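Local coordinates for protein alginate lyase A1-II' (Sphingomonas sp. A1, PDB 2CWS) that probably depolymerises alginate by eliminative cleavage, as a family 7 polysaccharide lyase, this chain being the lyase domain of a longer protein, at residues T119-A127 / M136-G144; D44-T55 / T210-Y221. All blocks are in the same frame, centred on the assembly; numbering follows the deposited sequence. Where two conformers were deposited one is given.

Interaction 1 (T119-A127 / M136-G144); sequences TNAPPLVKA and MQVKQNSDG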
ATOM      1  N   THR A 119       0.322  -1.867 -18.130  1.00 12.72           N
ATOM      2  CA  THR A 119       1.569  -1.074 -18.014  1.00 13.06           C
ATOM      3  C   THR A 119       1.432  -0.073 -16.900  1.00 11.46           C
ATOM      4  O   THR A 119       0.366   0.336 -16.416  1.00 10.95           O
ATOM      5  CB  THR A 119       1.987  -0.452 -19.355  1.00 17.04           C
ATOM      6  OG1 THR A 119       0.952   0.412 -19.811  1.00 18.71           O
ATOM      7  CG2 THR A 119       2.207  -1.534 -20.409  1.00 23.30           C
ATOM      8  N   ASN A 120       2.556   0.368 -16.355  1.00 14.62           N
ATOM      9  CA  ASN A 120       2.560   1.191 -15.173  1.00 16.68           C
ATOM     10  C   ASN A 120       1.906   2.567 -15.435  1.00 13.61           C
ATOM     11  O   ASN A 120       1.833   3.157 -16.519  1.00 15.84           O
ATOM     12  CB  ASN A 120       3.956   1.286 -14.537  1.00 19.54           C
ATOM     13  CG  ASN A 120       3.943   1.994 -13.166  1.00 25.15           C
ATOM     14  OD1 ASN A 120       3.375   1.496 -12.178  1.00 19.23           O
ATOM     15  ND2 ASN A 120       4.553   3.178 -13.048  1.00 30.29           N
ATOM     16  N   ALA A 121       1.390   3.042 -14.326  1.00 10.86           N
ATOM     17  CA  ALA A 121       0.777   4.398 -14.242  1.00  8.52           C
ATOM     18  C   ALA A 121       1.029   4.906 -12.849  1.00  7.36           C
ATOM     19  O   ALA A 121       1.568   4.163 -11.994  1.00  9.25           O
ATOM     20  CB  ALA A 121      -0.667   4.311 -14.631  1.00  7.76           C
ATOM     21  N   PRO A 122       0.755   6.175 -12.553  1.00  6.68           N
ATOM     22  CA  PRO A 122       1.139   6.704 -11.243  1.00  6.79           C
ATOM     23  C   PRO A 122       0.352   6.135 -10.083  1.00  5.63           C
ATOM     24  O   PRO A 122      -0.786   5.707 -10.254  1.00  6.17           O
ATOM     25  CB  PRO A 122       0.844   8.231 -11.369  1.00  8.40           C
ATOM     26  CG  PRO A 122       0.892   8.459 -12.874  1.00  9.98           C
ATOM     27  CD  PRO A 122       0.257   7.233 -13.461  1.00  8.07           C
ATOM     28  N   PRO A 123       0.962   6.277  -8.919  0.63  5.83           N
ATOM     29  CA  PRO A 123       0.143   6.055  -7.689  0.63  4.75           C
ATOM     30  C   PRO A 123      -0.951   7.107  -7.684  0.63  4.33           C
ATOM     31  O   PRO A 123      -0.754   8.205  -8.181  0.63  5.82           O
ATOM     32  CB  PRO A 123       1.097   6.267  -6.542  0.63  6.86           C
ATOM     33  CG  PRO A 123       2.330   6.847  -7.126  0.63 11.32           C
ATOM     34  CD  PRO A 123       2.322   6.727  -8.623  0.63  7.71           C
ATOM     35  N   LEU A 124      -2.073   6.716  -7.070  1.00  4.37           N
ATOM     36  CA  LEU A 124      -3.143   7.681  -6.783  1.00  4.47           C
ATOM     37  C   LEU A 124      -3.156   8.118  -5.316  1.00  3.83           C
ATOM     38  O   LEU A 124      -3.168   9.310  -5.034  1.00  5.56           O
ATOM     39  CB  LEU A 124      -4.506   7.068  -7.138  1.00  4.72           C
ATOM     40  CG  LEU A 124      -5.721   7.972  -6.760  1.00  5.25           C
ATOM     41  CD1 LEU A 124      -5.716   9.258  -7.610  1.00  6.34           C
ATOM     42  CD2 LEU A 124      -7.016   7.194  -6.913  1.00  6.58           C
ATOM     43  N   VAL A 125      -3.160   7.166  -4.387  1.00  4.17           N
ATOM     44  CA  VAL A 125      -3.127   7.477  -2.949  1.00  3.88           C
ATOM     45  C   VAL A 125      -1.890   6.831  -2.363  1.00  3.66           C
ATOM     46  O   VAL A 125      -1.659   5.640  -2.602  1.00  4.16           O
ATOM     47  CB  VAL A 125      -4.382   6.987  -2.213  1.00  4.28           C
ATOM     48  CG1 VAL A 125      -4.270   7.313  -0.716  1.00  5.57           C
ATOM     49  CG2 VAL A 125      -5.654   7.573  -2.851  1.00  5.13           C
ATOM     50  N   LYS A 126      -1.151   7.573  -1.568  1.00  3.87           N
ATOM     51  CA  LYS A 126      -0.018   7.063  -0.808  1.00  4.11           C
ATOM     52  C   LYS A 126      -0.171   7.420   0.646  1.00  3.61           C
ATOM     53  O   LYS A 126      -0.292   8.612   0.985  1.00  4.91           O
ATOM     54  CB  LYS A 126       1.317   7.656  -1.317  1.00  5.32           C
ATOM     55  CG  LYS A 126       1.522   7.396  -2.820  1.00  7.74           C
ATOM     56  CD  LYS A 126       2.594   8.333  -3.433  1.00 10.88           C
ATOM     57  CE  LYS A 126       1.985   9.757  -3.596  1.00 16.56           C
ATOM     58  NZ  LYS A 126       3.016  10.655  -4.215  1.00 23.19           N
ATOM     59  N   ALA A 127      -0.197   6.417   1.529  1.00  3.67           N
ATOM     60  CA  ALA A 127      -0.320   6.649   2.973  1.00  3.31           C
ATOM     61  C   ALA A 127       1.083   6.722   3.534  1.00  2.83           C
ATOM     62  O   ALA A 127       1.743   5.692   3.717  1.00  3.87           O
ATOM     63  CB  ALA A 127      -1.176   5.551   3.593  1.00  5.03           C
ATOM     64  N   MET A 136      -1.971  11.243   4.016  1.00  3.85           N
ATOM     65  CA  MET A 136      -2.608  10.540   2.894  1.00  4.49           C
ATOM     66  C   MET A 136      -2.524  11.432   1.682  1.00  5.27           C
ATOM     67  O   MET A 136      -3.317  12.365   1.517  1.00  9.42           O
ATOM     68  CB  MET A 136      -4.129  10.439   3.161  0.62  5.93           C
ATOM     69  CG  MET A 136      -4.379   9.296   4.122  0.62  5.18           C
ATOM     70  SD  MET A 136      -4.126   7.670   3.393  0.62  4.01           S
ATOM     71  CE  MET A 136      -5.397   6.807   4.303  0.62  8.86           C
ATOM     72  N   GLN A 137      -1.561  11.178   0.836  1.00  4.22           N
ATOM     73  CA  GLN A 137      -1.275  12.005  -0.339  1.00  5.28           C
ATOM     74  C   GLN A 137      -2.104  11.484  -1.507  1.00  5.59           C
ATOM     75  O   GLN A 137      -2.108  10.288  -1.780  1.00  8.47           O
ATOM     76  CB  GLN A 137       0.220  11.905  -0.685  1.00  6.20           C
ATOM     77  CG  GLN A 137       1.077  12.459   0.446  1.00  7.08           C
ATOM     78  CD  GLN A 137       2.585  12.408   0.220  1.00  7.46           C
ATOM     79  OE1 GLN A 137       3.371  12.930   1.070  1.00 10.07           O
ATOM     80  NE2 GLN A 137       3.047  11.816  -0.809  1.00  9.11           N
ATOM     81  N   VAL A 138      -2.801  12.398  -2.174  1.00  5.21           N
ATOM     82  CA  VAL A 138      -3.604  12.023  -3.358  1.00  5.11           C
ATOM     83  C   VAL A 138      -3.051  12.764  -4.547  1.00  4.76           C
ATOM     84  O   VAL A 138      -3.004  14.019  -4.566  1.00  5.57           O
ATOM     85  CB  VAL A 138      -5.108  12.316  -3.167  1.00  5.50           C
ATOM     86  CG1 VAL A 138      -5.877  11.820  -4.372  1.00  6.30           C
ATOM     87  CG2 VAL A 138      -5.641  11.669  -1.886  1.00  6.96           C
ATOM     88  N   LYS A 139      -2.606  12.047  -5.550  1.00  5.11           N
ATOM     89  CA  LYS A 139      -2.028  12.692  -6.704  1.00  5.50           C
ATOM     90  C   LYS A 139      -3.077  13.502  -7.436  1.00  5.53           C
ATOM     91  O   LYS A 139      -4.227  13.085  -7.546  1.00  6.13           O
ATOM     92  CB  LYS A 139      -1.427  11.600  -7.605  1.00  6.96           C
ATOM     93  CG  LYS A 139      -0.548  12.214  -8.716  1.00  8.40           C
ATOM     94  CD  LYS A 139       0.131  11.188  -9.587  1.00  9.87           C
ATOM     95  CE  LYS A 139       1.268  11.717 -10.427  1.00 11.61           C
ATOM     96  NZ  LYS A 139       0.915  12.941 -11.228  1.00 11.72           N
ATOM     97  N   GLN A 140      -2.695  14.679  -7.945  1.00  6.05           N
ATOM     98  CA  GLN A 140      -3.643  15.526  -8.650  1.00  6.74           C
ATOM     99  C   GLN A 140      -4.015  14.970 -10.033  1.00  6.37           C
ATOM    100  O   GLN A 140      -5.197  14.771 -10.324  1.00  6.90           O
ATOM    101  CB  GLN A 140      -3.058  16.962  -8.852  1.00  7.56           C
ATOM    102  CG  GLN A 140      -3.045  17.698  -7.477  1.00  9.45           C
ATOM    103  CD  GLN A 140      -2.448  19.074  -7.589  1.00 11.43           C
ATOM    104  OE1 GLN A 140      -3.022  20.032  -7.027  1.00 23.68           O
ATOM    105  NE2 GLN A 140      -1.375  19.243  -8.324  1.00 13.35           N
ATOM    106  N   ASN A 141      -2.982  14.723 -10.868  1.00  6.91           N
ATOM    107  CA  ASN A 141      -3.217  14.432 -12.268  1.00  7.84           C
ATOM    108  C   ASN A 141      -2.740  13.016 -12.625  1.00  7.94           C
ATOM    109  O   ASN A 141      -1.763  12.513 -12.033  1.00  9.05           O
ATOM    110  CB  ASN A 141      -2.436  15.406 -13.152  1.00 10.35           C
ATOM    111  CG  ASN A 141      -2.948  16.832 -12.975  1.00 11.77           C
ATOM    112  OD1 ASN A 141      -4.099  17.050 -12.570  1.00 12.91           O
ATOM    113  ND2 ASN A 141      -2.000  17.705 -13.277  1.00 16.44           N
ATOM    114  N   SER A 142      -3.433  12.431 -13.603  1.00  7.24           N
ATOM    115  CA  SER A 142      -3.201  11.033 -13.997  1.00  7.59           C
ATOM    116  C   SER A 142      -1.943  10.821 -14.814  1.00  8.99           C
ATOM    117  O   SER A 142      -1.630   9.681 -15.100  1.00 11.66           O
ATOM    118  CB  SER A 142      -4.416  10.536 -14.792  1.00  6.99           C
ATOM    119  OG  SER A 142      -4.544  11.240 -16.027  1.00  8.22           O
ATOM    120  N   ASP A 143      -1.245  11.860 -15.238  1.00 12.69           N
ATOM    121  CA  ASP A 143      -0.038  11.796 -15.997  1.00 15.96           C
ATOM    122  C   ASP A 143       1.158  12.288 -15.160  1.00 20.61           C
ATOM    123  O   ASP A 143       1.092  12.208 -13.913  1.00 22.93           O
ATOM    124  CB  ASP A 143      -0.252  12.587 -17.283  1.00 17.82           C
ATOM    125  CG  ASP A 143      -0.510  14.056 -17.105  1.00 18.61           C
ATOM    126  OD1 ASP A 143      -0.683  14.770 -18.135  1.00 24.37           O
ATOM    127  OD2 ASP A 143      -0.464  14.458 -15.933  1.00 17.19           O
ATOM    128  N   GLY A 144       2.178  12.794 -15.832  1.00 19.81           N
ATOM    129  CA  GLY A 144       3.361  13.310 -15.180  1.00 18.20           C
ATOM    130  C   GLY A 144       3.339  14.800 -14.879  1.00 22.39           C
ATOM    131  O   GLY A 144       4.359  15.500 -14.778  1.00 34.25           O
TER
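The flat groups where 119-127 meets 136-144 are peptide carbonyls: K139 N reaches L124 O and K126 N reaches Q137 O, each within the carbonyl plane, and Q137 N meets K126 O tilted 22° from it. These bonds hold together the antiparallel hairpin of strands 120-130 and 133-139, part of the beta-sandwich of this concanavalin-like fold. The puckered P122 ring is touched at separate corners: CB rests against the K139 aliphatic chain (CB to CD 3.5 Å), while P122 CD faces the carbonyl O of S142 at 3.5 Å.

A classic beta bulge lies at L124 and V125, both opposite I111 on the neighbouring strand 106-114, and the chain turns a corner there. At the bulge L124 and V138 lie side by side, CD1 of the one 4.1 Å from CG1 of the other, and W193 and F186 add to the packing round L124. The regular ladder starts with V125 and V138, whose CG2 atoms pack together. The face opposite V125 and V138 carries K126 and Q137, with K126 CE 4.0 Å from Q137 CB, and the K126 ammonium continues to a salt bridge with D148.

K139 ends the second strand, at the far end of the hairpin from its turn. Its CG stands anti to the backbone N (chi1 -169°), which lays the extended chain along P123 O and P122 before a bend at chi4 (-51°) turns NZ into the 140-144 loop. Cutting this residue back to an alanine is likely to open a gap beside P122 and leave two loop carbonyls without their common donor, setting the loop freer to move. Those acceptors are the backbone oxygens of N141 and D143: NZ lies 2.8 Å from N141 O and 2.8 Å from D143 O, approaching the latter almost straight along its carbonyl bond.

Interaction 2 (D44-T55 / T210-Y221); sequences DTDGAMTFWAPT and TSTGGSAIAKLY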
ATOM      1  N   ASP A  44       4.649 -12.002  13.779  1.00  4.88           N
ATOM      2  CA  ASP A  44       5.346 -11.732  15.037  1.00  5.05           C
ATOM      3  C   ASP A  44       4.607 -12.379  16.189  1.00  5.11           C
ATOM      4  O   ASP A  44       3.528 -12.955  16.041  1.00  5.70           O
ATOM      5  CB  ASP A  44       5.560 -10.221  15.192  1.00  5.35           C
ATOM      6  CG  ASP A  44       6.750  -9.863  16.033  1.00  5.56           C
ATOM      7  OD1 ASP A  44       7.410 -10.746  16.603  1.00  6.76           O
ATOM      8  OD2 ASP A  44       7.053  -8.649  16.085  1.00  6.95           O
ATOM      9  N   THR A  45       5.201 -12.270  17.371  1.00  6.27           N
ATOM     10  CA  THR A  45       4.586 -12.940  18.537  1.00  7.51           C
ATOM     11  C   THR A  45       3.222 -12.370  18.918  1.00  7.02           C
ATOM     12  O   THR A  45       2.476 -13.051  19.654  1.00  8.02           O
ATOM     13  CB  THR A  45       5.564 -12.819  19.722  1.00  9.29           C
ATOM     14  OG1 THR A  45       5.825 -11.441  19.993  1.00 12.15           O
ATOM     15  CG2 THR A  45       6.880 -13.527  19.457  1.00 14.57           C
ATOM     16  N   ASP A  46       2.919 -11.160  18.485  1.00  6.04           N
ATOM     17  CA  ASP A  46       1.619 -10.534  18.718  1.00  5.44           C
ATOM     18  C   ASP A  46       0.615 -10.877  17.625  1.00  5.03           C
ATOM     19  O   ASP A  46      -0.458 -10.289  17.652  1.00  5.51           O
ATOM     20  CB  ASP A  46       1.774  -9.010  18.841  1.00  5.67           C
ATOM     21  CG  ASP A  46       2.316  -8.352  17.589  1.00  4.77           C
ATOM     22  OD1 ASP A  46       2.586  -9.022  16.582  1.00  5.63           O
ATOM     23  OD2 ASP A  46       2.491  -7.100  17.628  1.00  5.64           O
ATOM     24  N   GLY A  47       0.959 -11.826  16.737  1.00  5.11           N
ATOM     25  CA  GLY A  47       0.050 -12.212  15.665  1.00  5.03           C
ATOM     26  C   GLY A  47       0.120 -11.316  14.443  1.00  4.50           C
ATOM     27  O   GLY A  47      -0.543 -11.627  13.437  1.00  5.15           O
ATOM     28  N   ALA A  48       0.857 -10.219  14.492  1.00  4.11           N
ATOM     29  CA  ALA A  48       0.818  -9.315  13.329  1.00  4.14           C
ATOM     30  C   ALA A  48       1.517  -9.903  12.136  1.00  3.95           C
ATOM     31  O   ALA A  48       2.567 -10.531  12.230  1.00  4.56           O
ATOM     32  CB  ALA A  48       1.559  -8.003  13.649  1.00  4.63           C
ATOM     33  N   MET A  49       0.923  -9.605  10.956  1.00  3.94           N
ATOM     34  CA  MET A  49       1.633  -9.806   9.677  1.00  3.77           C
ATOM     35  C   MET A  49       2.664  -8.669   9.595  1.00  3.53           C
ATOM     36  O   MET A  49       2.295  -7.481   9.602  1.00  4.22           O
ATOM     37  CB  MET A  49       0.641  -9.787   8.545  1.00  4.26           C
ATOM     38  CG  MET A  49       1.242  -9.781   7.146  1.00  4.66           C
ATOM     39  SD  MET A  49       0.069 -10.169   5.852  1.00  4.82           S
ATOM     40  CE  MET A  49      -1.173  -8.907   6.093  1.00  5.94           C
ATOM     41  N   THR A  50       3.946  -9.040   9.532  1.00  3.75           N
ATOM     42  CA  THR A  50       5.048  -8.120   9.757  1.00  3.93           C
ATOM     43  C   THR A  50       5.901  -8.076   8.500  1.00  3.21           C
ATOM     44  O   THR A  50       6.331  -9.123   7.993  1.00  4.76           O
ATOM     45  CB  THR A  50       5.839  -8.603  10.979  1.00  4.04           C
ATOM     46  OG1 THR A  50       4.982  -8.726  12.089  1.00  4.81           O
ATOM     47  CG2 THR A  50       6.911  -7.531  11.346  1.00  5.26           C
ATOM     48  N   PHE A  51       6.169  -6.857   8.045  1.00  3.56           N
ATOM     49  CA  PHE A  51       6.900  -6.592   6.801  1.00  3.41           C
ATOM     50  C   PHE A  51       8.208  -5.912   7.155  1.00  3.47           C
ATOM     51  O   PHE A  51       8.185  -4.821   7.781  1.00  4.33           O
ATOM     52  CB  PHE A  51       6.107  -5.624   5.913  1.00  3.77           C
ATOM     53  CG  PHE A  51       4.718  -6.123   5.525  1.00  3.51           C
ATOM     54  CD1 PHE A  51       4.535  -6.779   4.305  1.00  3.82           C
ATOM     55  CD2 PHE A  51       3.635  -5.903   6.351  1.00  3.96           C
ATOM     56  CE1 PHE A  51       3.270  -7.166   3.917  1.00  4.28           C
ATOM     57  CE2 PHE A  51       2.366  -6.318   5.966  1.00  4.40           C
ATOM     58  CZ  PHE A  51       2.172  -6.935   4.734  1.00  4.22           C
ATOM     59  N   TRP A  52       9.338  -6.514   6.771  1.00  3.69           N
ATOM     60  CA  TRP A  52      10.655  -5.936   7.035  1.00  3.49           C
ATOM     61  C   TRP A  52      11.367  -5.694   5.701  1.00  3.80           C
ATOM     62  O   TRP A  52      11.344  -6.575   4.825  1.00  4.12           O
ATOM     63  CB  TRP A  52      11.502  -6.891   7.953  1.00  4.52           C
ATOM     64  CG  TRP A  52      12.903  -6.338   8.081  1.00  3.91           C
ATOM     65  CD1 TRP A  52      13.259  -5.295   8.922  1.00  4.14           C
ATOM     66  CD2 TRP A  52      14.103  -6.689   7.381  1.00  4.21           C
ATOM     67  NE1 TRP A  52      14.585  -5.012   8.783  1.00  4.34           N
ATOM     68  CE2 TRP A  52      15.140  -5.872   7.824  1.00  4.28           C
ATOM     69  CE3 TRP A  52      14.381  -7.699   6.400  1.00  5.09           C
ATOM     70  CZ2 TRP A  52      16.452  -5.937   7.363  1.00  4.76           C
ATOM     71  CZ3 TRP A  52      15.691  -7.774   5.935  1.00  5.88           C
ATOM     72  CH2 TRP A  52      16.708  -6.913   6.420  1.00  5.99           C
ATOM     73  N   ALA A  53      11.980  -4.520   5.561  1.00  3.81           N
ATOM     74  CA  ALA A  53      12.731  -4.252   4.322  1.00  4.23           C
ATOM     75  C   ALA A  53      13.916  -3.354   4.639  1.00  3.75           C
ATOM     76  O   ALA A  53      13.751  -2.329   5.316  1.00  4.30           O
ATOM     77  CB  ALA A  53      11.866  -3.568   3.260  1.00  5.13           C
ATOM     78  N   PRO A  54      15.093  -3.684   4.145  1.00  4.45           N
ATOM     79  CA  PRO A  54      16.287  -2.854   4.314  1.00  5.13           C
ATOM     80  C   PRO A  54      16.364  -1.776   3.252  1.00  4.59           C
ATOM     81  O   PRO A  54      15.924  -1.945   2.109  1.00  5.01           O
ATOM     82  CB  PRO A  54      17.430  -3.880   4.137  1.00  6.23           C
ATOM     83  CG  PRO A  54      16.878  -4.826   3.098  1.00  6.09           C
ATOM     84  CD  PRO A  54      15.405  -4.978   3.410  1.00  5.29           C
ATOM     85  N   THR A  55      17.026  -0.662   3.596  1.00  4.92           N
ATOM     86  CA  THR A  55      17.135   0.468   2.657  1.00  4.79           C
ATOM     87  C   THR A  55      17.985   0.127   1.439  1.00  5.53           C
ATOM     88  O   THR A  55      17.813   0.805   0.408  1.00  6.47           O
ATOM     89  CB  THR A  55      17.690   1.749   3.323  1.00  5.43           C
ATOM     90  OG1 THR A  55      19.019   1.485   3.797  1.00  6.46           O
ATOM     91  CG2 THR A  55      16.781   2.156   4.492  1.00  5.10           C
ATOM     92  N   THR A 210      19.264   4.696   1.084  1.00  7.22           N
ATOM     93  CA  THR A 210      20.647   5.050   1.324  1.00  7.09           C
ATOM     94  C   THR A 210      21.444   3.875   1.865  1.00  6.87           C
ATOM     95  O   THR A 210      20.937   2.885   2.452  1.00  7.88           O
ATOM     96  CB  THR A 210      20.749   6.213   2.317  1.00  6.42           C
ATOM     97  OG1 THR A 210      20.288   5.778   3.609  1.00  5.81           O
ATOM     98  CG2 THR A 210      19.952   7.464   1.874  1.00  7.22           C
ATOM     99  N   SER A 211      22.756   3.986   1.724  1.00  7.98           N
ATOM    100  CA  SER A 211      23.634   2.935   2.229  1.00  8.58           C
ATOM    101  C   SER A 211      23.484   2.611   3.698  1.00  6.81           C
ATOM    102  O   SER A 211      23.520   1.415   4.069  1.00  7.90           O
ATOM    103  CB  SER A 211      25.129   3.382   2.099  0.58 12.19           C
ATOM    104  OG  SER A 211      25.360   3.487   0.717  0.58 11.43           O
ATOM    105  N   THR A 212      23.358   3.610   4.601  1.00  7.20           N
ATOM    106  CA  THR A 212      23.366   3.306   6.032  1.00  7.75           C
ATOM    107  C   THR A 212      21.977   3.597   6.634  1.00  6.56           C
ATOM    108  O   THR A 212      21.876   3.638   7.860  1.00  7.98           O
ATOM    109  CB  THR A 212      24.396   4.087   6.810  1.00  8.65           C
ATOM    110  OG1 THR A 212      24.020   5.482   6.805  1.00 10.69           O
ATOM    111  CG2 THR A 212      25.774   3.965   6.156  1.00 12.19           C
ATOM    112  N   GLY A 213      20.943   3.716   5.767  1.00  5.34           N
ATOM    113  CA  GLY A 213      19.647   4.076   6.338  1.00  5.34           C
ATOM    114  C   GLY A 213      18.970   2.995   7.165  1.00  4.41           C
ATOM    115  O   GLY A 213      17.937   3.301   7.770  1.00  5.48           O
ATOM    116  N   GLY A 214      19.484   1.789   7.193  1.00  4.60           N
ATOM    117  CA  GLY A 214      18.948   0.778   8.083  1.00  4.60           C
ATOM    118  C   GLY A 214      17.780   0.019   7.476  1.00  4.09           C
ATOM    119  O   GLY A 214      17.946  -0.567   6.375  1.00  5.21           O
ATOM    120  N   SER A 215      16.649   0.044   8.130  1.00  3.73           N
ATOM    121  CA  SER A 215      15.529  -0.790   7.626  1.00  3.78           C
ATOM    122  C   SER A 215      14.257  -0.367   8.380  1.00  3.69           C
ATOM    123  O   SER A 215      14.321   0.300   9.404  1.00  4.34           O
ATOM    124  CB  SER A 215      15.810  -2.269   7.849  1.00  3.98           C
ATOM    125  OG  SER A 215      15.911  -2.601   9.244  1.00  4.39           O
ATOM    126  N   ALA A 216      13.128  -0.815   7.867  1.00  3.80           N
ATOM    127  CA  ALA A 216      11.848  -0.505   8.488  1.00  3.60           C
ATOM    128  C   ALA A 216      11.050  -1.779   8.754  1.00  3.39           C
ATOM    129  O   ALA A 216      11.239  -2.809   8.091  1.00  3.47           O
ATOM    130  CB  ALA A 216      11.013   0.409   7.586  1.00  4.57           C
ATOM    131  N   ILE A 217      10.166  -1.663   9.737  1.00  3.51           N
ATOM    132  CA  ILE A 217       9.206  -2.717  10.074  1.00  3.64           C
ATOM    133  C   ILE A 217       7.829  -2.086  10.157  1.00  3.51           C
ATOM    134  O   ILE A 217       7.647  -1.125  10.906  1.00  3.92           O
ATOM    135  CB  ILE A 217       9.524  -3.379  11.417  1.00  4.00           C
ATOM    136  CG1 ILE A 217      10.918  -4.035  11.430  1.00  5.04           C
ATOM    137  CG2 ILE A 217       8.439  -4.387  11.784  1.00  5.06           C
ATOM    138  CD1 ILE A 217      11.394  -4.443  12.833  1.00  6.86           C
ATOM    139  N   ALA A 218       6.879  -2.666   9.430  1.00  3.56           N
ATOM    140  CA  ALA A 218       5.472  -2.282   9.564  1.00  3.84           C
ATOM    141  C   ALA A 218       4.666  -3.549   9.832  1.00  3.35           C
ATOM    142  O   ALA A 218       5.051  -4.639   9.382  1.00  4.51           O
ATOM    143  CB  ALA A 218       4.936  -1.603   8.305  1.00  4.83           C
ATOM    144  N   LYS A 219       3.561  -3.397  10.569  1.00  3.56           N
ATOM    145  CA  LYS A 219       2.702  -4.485  10.941  1.00  3.76           C
ATOM    146  C   LYS A 219       1.262  -4.243  10.555  1.00  3.62           C
ATOM    147  O   LYS A 219       0.796  -3.077  10.588  1.00  3.59           O
ATOM    148  CB  LYS A 219       2.712  -4.652  12.493  1.00  4.41           C
ATOM    149  CG  LYS A 219       3.968  -5.329  12.979  1.00  4.05           C
ATOM    150  CD  LYS A 219       3.970  -5.478  14.516  1.00  4.68           C
ATOM    151  CE  LYS A 219       5.064  -6.452  14.940  1.00  5.07           C
ATOM    152  NZ  LYS A 219       5.052  -6.678  16.433  1.00  5.46           N
ATOM    153  N   LEU A 220       0.569  -5.332  10.248  1.00  3.51           N
ATOM    154  CA  LEU A 220      -0.885  -5.314  10.071  1.00  4.02           C
ATOM    155  C   LEU A 220      -1.492  -6.378  10.998  1.00  3.67           C
ATOM    156  O   LEU A 220      -1.009  -7.490  11.101  1.00  4.12           O
ATOM    157  CB  LEU A 220      -1.278  -5.601   8.625  1.00  4.17           C
ATOM    158  CG  LEU A 220      -0.842  -4.505   7.613  1.00  3.95           C
ATOM    159  CD1 LEU A 220      -1.158  -4.929   6.202  1.00  5.85           C
ATOM    160  CD2 LEU A 220      -1.505  -3.182   7.926  1.00  5.49           C
ATOM    161  N   TYR A 221      -2.632  -5.973  11.608  1.00  4.28           N
ATOM    162  CA  TYR A 221      -3.426  -6.883  12.438  1.00  4.80           C
ATOM    163  C   TYR A 221      -4.728  -7.269  11.743  1.00  5.44           C
ATOM    164  O   TYR A 221      -5.303  -8.295  12.054  1.00  7.58           O
ATOM    165  CB  TYR A 221      -3.783  -6.229  13.794  1.00  5.82           C
ATOM    166  CG  TYR A 221      -2.535  -5.957  14.618  1.00  5.82           C
ATOM    167  CD1 TYR A 221      -1.950  -4.701  14.588  1.00  6.58           C
ATOM    168  CD2 TYR A 221      -1.941  -6.952  15.370  1.00  5.83           C
ATOM    169  CE1 TYR A 221      -0.807  -4.425  15.302  1.00  7.16           C
ATOM    170  CE2 TYR A 221      -0.789  -6.668  16.087  1.00  6.24           C
ATOM    171  CZ  TYR A 221      -0.229  -5.431  16.058  1.00  6.74           C
ATOM    172  OH  TYR A 221       0.910  -5.114  16.775  1.00  8.49           O
TER
HETATM  173  O   HOH W   1       5.204  -8.848  18.709  1.00 14.25           O
HETATM  174  O   HOH W   2      21.453   0.332   5.621  1.00 11.36           O
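A48 is the small knob of this contact: its methyl sits over one face of the Y221 ring, CB 4.1 Å from the centroid in a CH-pi contact, and also presses on K219 CD. It follows the D44-G47 turn and leads into strand 49-54, which pairs antiparallel with strand 215-220 in the seven-stranded sheet of the sandwich.

On the face turned to strand 67-72 of the other sheet, L220 CD1 rests against both M49 CE and the F51 ring, 3.8 Å from F51 CE2; F41 meets that ring edge-to-face. Opposite, T50 CG2 butts on I217 CG2 at 3.5 Å. The W52 indole takes I217 CG1 at its edge, in plane, and NE1 gives a weak hydrogen bond to S215 OG. At the far end T55 fills the T210-G213 turn: OG1, placed between its own backbone N and carbonyl carbon (chi1 62°), bonds to T210 O at 2.7 Å, and CG2 lies 3.6 Å from G213 C, where a side chain on G213 would be jammed.

The extended K219 chain runs beside T50 and brings NZ between two carboxylates, 2.8 Å from D44 OD2 and 2.9 Å from D46 OD2. D46 OD2 takes Y221 OH as well, from the opposite face of its plane, while D46 OD1 receives A48 N in an Asx turn. One ammonium facing two acids probably leaves the carboxylates with one excess negative charge, which Y221 OH and the backbone N-H groups of T45 and A48 would help to stabilise.

The two contacts lie on opposite sides of the chain's centre, their own centres 24 Å apart and their nearest atoms about 9 Å apart, so they do not touch. Interaction 2 pairs segments 155 residues apart, one early and one late in the chain, whereas interaction 1 is a local hairpin nested inside the long loop that interaction 2 closes. They also belong to different antiparallel sheets: strands 49-54 and 215-228 in the seven-stranded one, strands 120-130 and 133-139 in the nine-stranded one. Together they illustrate how the sandwich is built, from a hairpin of chain neighbours and from a late strand returning to an early one.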